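PDB 2PT5: shikimate kinase from Aquifex aeolicus, which probably catalyses the ATP-dependent phosphorylation of the 3-hydroxyl group of shikimate, a step on the way to chorismate. Local coordinates for residues A[4-9]-A[74-79]. Residues are numbered along the deposited sequence; the frame is centred on the assembly and turned at random.
Sequences YLIGFM and ISTGGG
Tyr4 pairs with Ile74 and Leu5 with Ser75 as parallel neighbours where the central strand 2-6 meets strand 72-75, segments 4-9 and 74-79 running in directions 21° apart where they touch. Leu5 N gives a nearly straight hydrogen bond to Ile74 O (2.9 Å), while Leu5 O receives Thr76 N at 3.1 Å. Past that point the two segments part, and a water spans the gap: it accepts from Gly7 N and donates to Thr76 OG1 and to Gly77 O, the last at 2.7 Å.

Thr76 carries the junction. Its OG1 sits between its own backbone N and carbonyl carbon (chi1 61°), which brings the hydroxyl round to the neighbouring strand, where it donates to Leu5 O at 2.9 Å. That carbonyl is thus gripped twice by one residue, by the amide almost in line with C=O and by the hydroxyl from a more bent approach of 137°. Ile6 runs alongside, its CG2 3.5 Å from Thr76 OG1. At Thr76, a valine would probably leave Leu5 O with the amide alone and deprive the water of one acceptor, so that the water could shift. On the same face of the sheet as Tyr4, the side chain of Ile74 lies next to the ring, CD1 meeting Tyr4 CE2 obliquely at 3.7 Å; Leu63 of helix 52-66 packs on both. Leu5 and Ser75 point to the other face, where Ser75 OG bonds to Asp30.

Lys13 NZ ties the diverging ends together by bonding to both Gly7 O and Thr76 O. Strand 2-6 leading into the P-loop, beside strand 72-75 leading to Gly78, a predicted shikimate-binding residue, belongs to the core of the P-loop kinase fold with its 2-3-1-4-5 parallel sheet: the loops thought to bind nucleotide and shikimate leave adjacent strands at the same end.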
ATOM      1  N   TYR A   4       6.027   6.594   0.548  1.00 29.21           N
ATOM      2  CA  TYR A   4       5.402   5.280   0.495  1.00 33.34           C
ATOM      3  C   TYR A   4       3.971   5.298   0.993  1.00 31.45           C
ATOM      4  O   TYR A   4       3.685   5.851   2.055  1.00 32.19           O
ATOM      5  CB  TYR A   4       6.212   4.275   1.316  1.00 36.64           C
ATOM      6  CG  TYR A   4       7.655   4.160   0.884  1.00 33.30           C
ATOM      7  CD1 TYR A   4       8.642   4.959   1.459  1.00 31.81           C
ATOM      8  CD2 TYR A   4       8.033   3.253  -0.109  1.00 33.50           C
ATOM      9  CE1 TYR A   4       9.981   4.855   1.055  1.00 34.88           C
ATOM     10  CE2 TYR A   4       9.366   3.143  -0.523  1.00 34.78           C
ATOM     11  CZ  TYR A   4      10.337   3.946   0.066  1.00 35.17           C
ATOM     12  OH  TYR A   4      11.660   3.836  -0.331  1.00 35.99           O
ATOM     13  N   LEU A   5       3.071   4.689   0.227  1.00 29.02           N
ATOM     14  CA  LEU A   5       1.669   4.629   0.624  1.00 30.33           C
ATOM     15  C   LEU A   5       1.367   3.213   1.095  1.00 31.47           C
ATOM     16  O   LEU A   5       1.653   2.253   0.395  1.00 33.79           O
ATOM     17  CB  LEU A   5       0.755   4.995  -0.547  1.00 30.11           C
ATOM     18  CG  LEU A   5       0.964   6.366  -1.201  1.00 31.68           C
ATOM     19  CD1 LEU A   5      -0.134   6.587  -2.230  1.00 27.67           C
ATOM     20  CD2 LEU A   5       0.955   7.472  -0.154  1.00 26.96           C
ATOM     21  N   ILE A   6       0.794   3.087   2.288  1.00 30.87           N
ATOM     22  CA  ILE A   6       0.477   1.774   2.826  1.00 33.19           C
ATOM     23  C   ILE A   6      -0.959   1.736   3.319  1.00 32.07           C
ATOM     24  O   ILE A   6      -1.556   2.774   3.606  1.00 26.56           O
ATOM     25  CB  ILE A   6       1.444   1.403   3.985  1.00 32.29           C
ATOM     26  CG1 ILE A   6       1.147   2.250   5.226  1.00 32.61           C
ATOM     27  CG2 ILE A   6       2.879   1.652   3.554  1.00 33.06           C
ATOM     28  CD1 ILE A   6       2.125   2.019   6.382  1.00 35.36           C
ATOM     29  N   GLY A   7      -1.513   0.532   3.408  1.00 31.44           N
ATOM     30  CA  GLY A   7      -2.880   0.377   3.867  1.00 30.36           C
ATOM     31  C   GLY A   7      -3.533  -0.781   3.142  1.00 36.51           C
ATOM     32  O   GLY A   7      -2.882  -1.470   2.344  1.00 32.58           O
ATOM     33  N   PHE A   8      -4.821  -0.995   3.394  1.00 30.26           N
ATOM     34  CA  PHE A   8      -5.520  -2.094   2.746  1.00 34.52           C
ATOM     35  C   PHE A   8      -5.739  -1.828   1.253  1.00 37.07           C
ATOM     36  O   PHE A   8      -5.746  -0.680   0.792  1.00 29.20           O
ATOM     37  CB  PHE A   8      -6.858  -2.382   3.454  1.00 27.16           C
ATOM     38  CG  PHE A   8      -6.701  -2.776   4.900  1.00 32.37           C
ATOM     39  CD1 PHE A   8      -6.868  -1.835   5.920  1.00 34.53           C
ATOM     40  CD2 PHE A   8      -6.332  -4.074   5.245  1.00 30.43           C
ATOM     41  CE1 PHE A   8      -6.670  -2.180   7.266  1.00 30.84           C
ATOM     42  CE2 PHE A   8      -6.133  -4.431   6.584  1.00 33.95           C
ATOM     43  CZ  PHE A   8      -6.303  -3.477   7.597  1.00 26.50           C
HETATM   44  N   MSE A   9      -5.904  -2.918   0.514  1.00 43.16           N
HETATM   45  CA  MSE A   9      -6.109  -2.890  -0.929  1.00 49.08           C
HETATM   46  C   MSE A   9      -7.177  -1.911  -1.412  1.00 46.09           C
HETATM   47  O   MSE A   9      -7.030  -1.280  -2.459  1.00 45.32           O
HETATM   48  CB  MSE A   9      -6.462  -4.301  -1.405  1.00 60.80           C
HETATM   49  CG  MSE A   9      -7.093  -4.373  -2.784  1.00 77.85           C
HETATM   50 SE   MSE A   9      -8.657  -5.530  -2.758  1.00100.68          SE
HETATM   51  CE  MSE A   9     -10.040  -4.179  -2.720  1.00 93.33           C
ATOM     52  N   ILE A  74       5.559   5.451  -4.150  1.00 27.81           N
ATOM     53  CA  ILE A  74       5.388   4.016  -4.300  1.00 29.15           C
ATOM     54  C   ILE A  74       4.226   3.524  -3.450  1.00 30.59           C
ATOM     55  O   ILE A  74       4.227   3.728  -2.235  1.00 29.56           O
ATOM     56  CB  ILE A  74       6.657   3.272  -3.848  1.00 29.77           C
ATOM     57  CG1 ILE A  74       7.830   3.639  -4.758  1.00 32.75           C
ATOM     58  CG2 ILE A  74       6.422   1.780  -3.851  1.00 28.22           C
ATOM     59  CD1 ILE A  74       9.173   3.238  -4.174  1.00 27.47           C
ATOM     60  N   SER A  75       3.236   2.899  -4.092  1.00 29.22           N
ATOM     61  CA  SER A  75       2.095   2.335  -3.378  1.00 30.95           C
ATOM     62  C   SER A  75       2.497   0.885  -3.115  1.00 32.59           C
ATOM     63  O   SER A  75       3.157   0.262  -3.948  1.00 33.34           O
ATOM     64  CB  SER A  75       0.816   2.395  -4.229  1.00 33.70           C
ATOM     65  OG  SER A  75       0.988   1.725  -5.469  1.00 41.35           O
ATOM     66  N   THR A  76       2.127   0.362  -1.953  1.00 30.80           N
ATOM     67  CA  THR A  76       2.487  -1.006  -1.583  1.00 31.60           C
ATOM     68  C   THR A  76       1.269  -1.926  -1.490  1.00 32.08           C
ATOM     69  O   THR A  76       0.133  -1.462  -1.401  1.00 34.35           O
ATOM     70  CB  THR A  76       3.228  -1.016  -0.229  1.00 29.09           C
ATOM     71  OG1 THR A  76       2.364  -0.495   0.791  1.00 32.53           O
ATOM     72  CG2 THR A  76       4.481  -0.146  -0.297  1.00 34.06           C
ATOM     73  N   GLY A  77       1.505  -3.230  -1.514  1.00 33.11           N
ATOM     74  CA  GLY A  77       0.400  -4.173  -1.424  1.00 34.77           C
ATOM     75  C   GLY A  77      -0.069  -4.317   0.011  1.00 34.56           C
ATOM     76  O   GLY A  77       0.596  -3.835   0.924  1.00 32.24           O
ATOM     77  N   GLY A  78      -1.206  -4.978   0.218  1.00 35.59           N
ATOM     78  CA  GLY A  78      -1.724  -5.152   1.568  1.00 34.35           C
ATOM     79  C   GLY A  78      -0.733  -5.768   2.545  1.00 35.11           C
ATOM     80  O   GLY A  78      -0.511  -5.241   3.640  1.00 35.30           O
ATOM     81  N   GLY A  79      -0.131  -6.880   2.138  1.00 37.00           N
ATOM     82  CA  GLY A  79       0.819  -7.580   2.982  1.00 40.28           C
ATOM     83  C   GLY A  79       2.147  -6.876   3.152  1.00 41.58           C
ATOM     84  O   GLY A  79       2.689  -6.809   4.262  1.00 40.55           O
TER
HETATM   85  O   HOH W   1       0.083  -1.505   2.199  1.00 29.80           O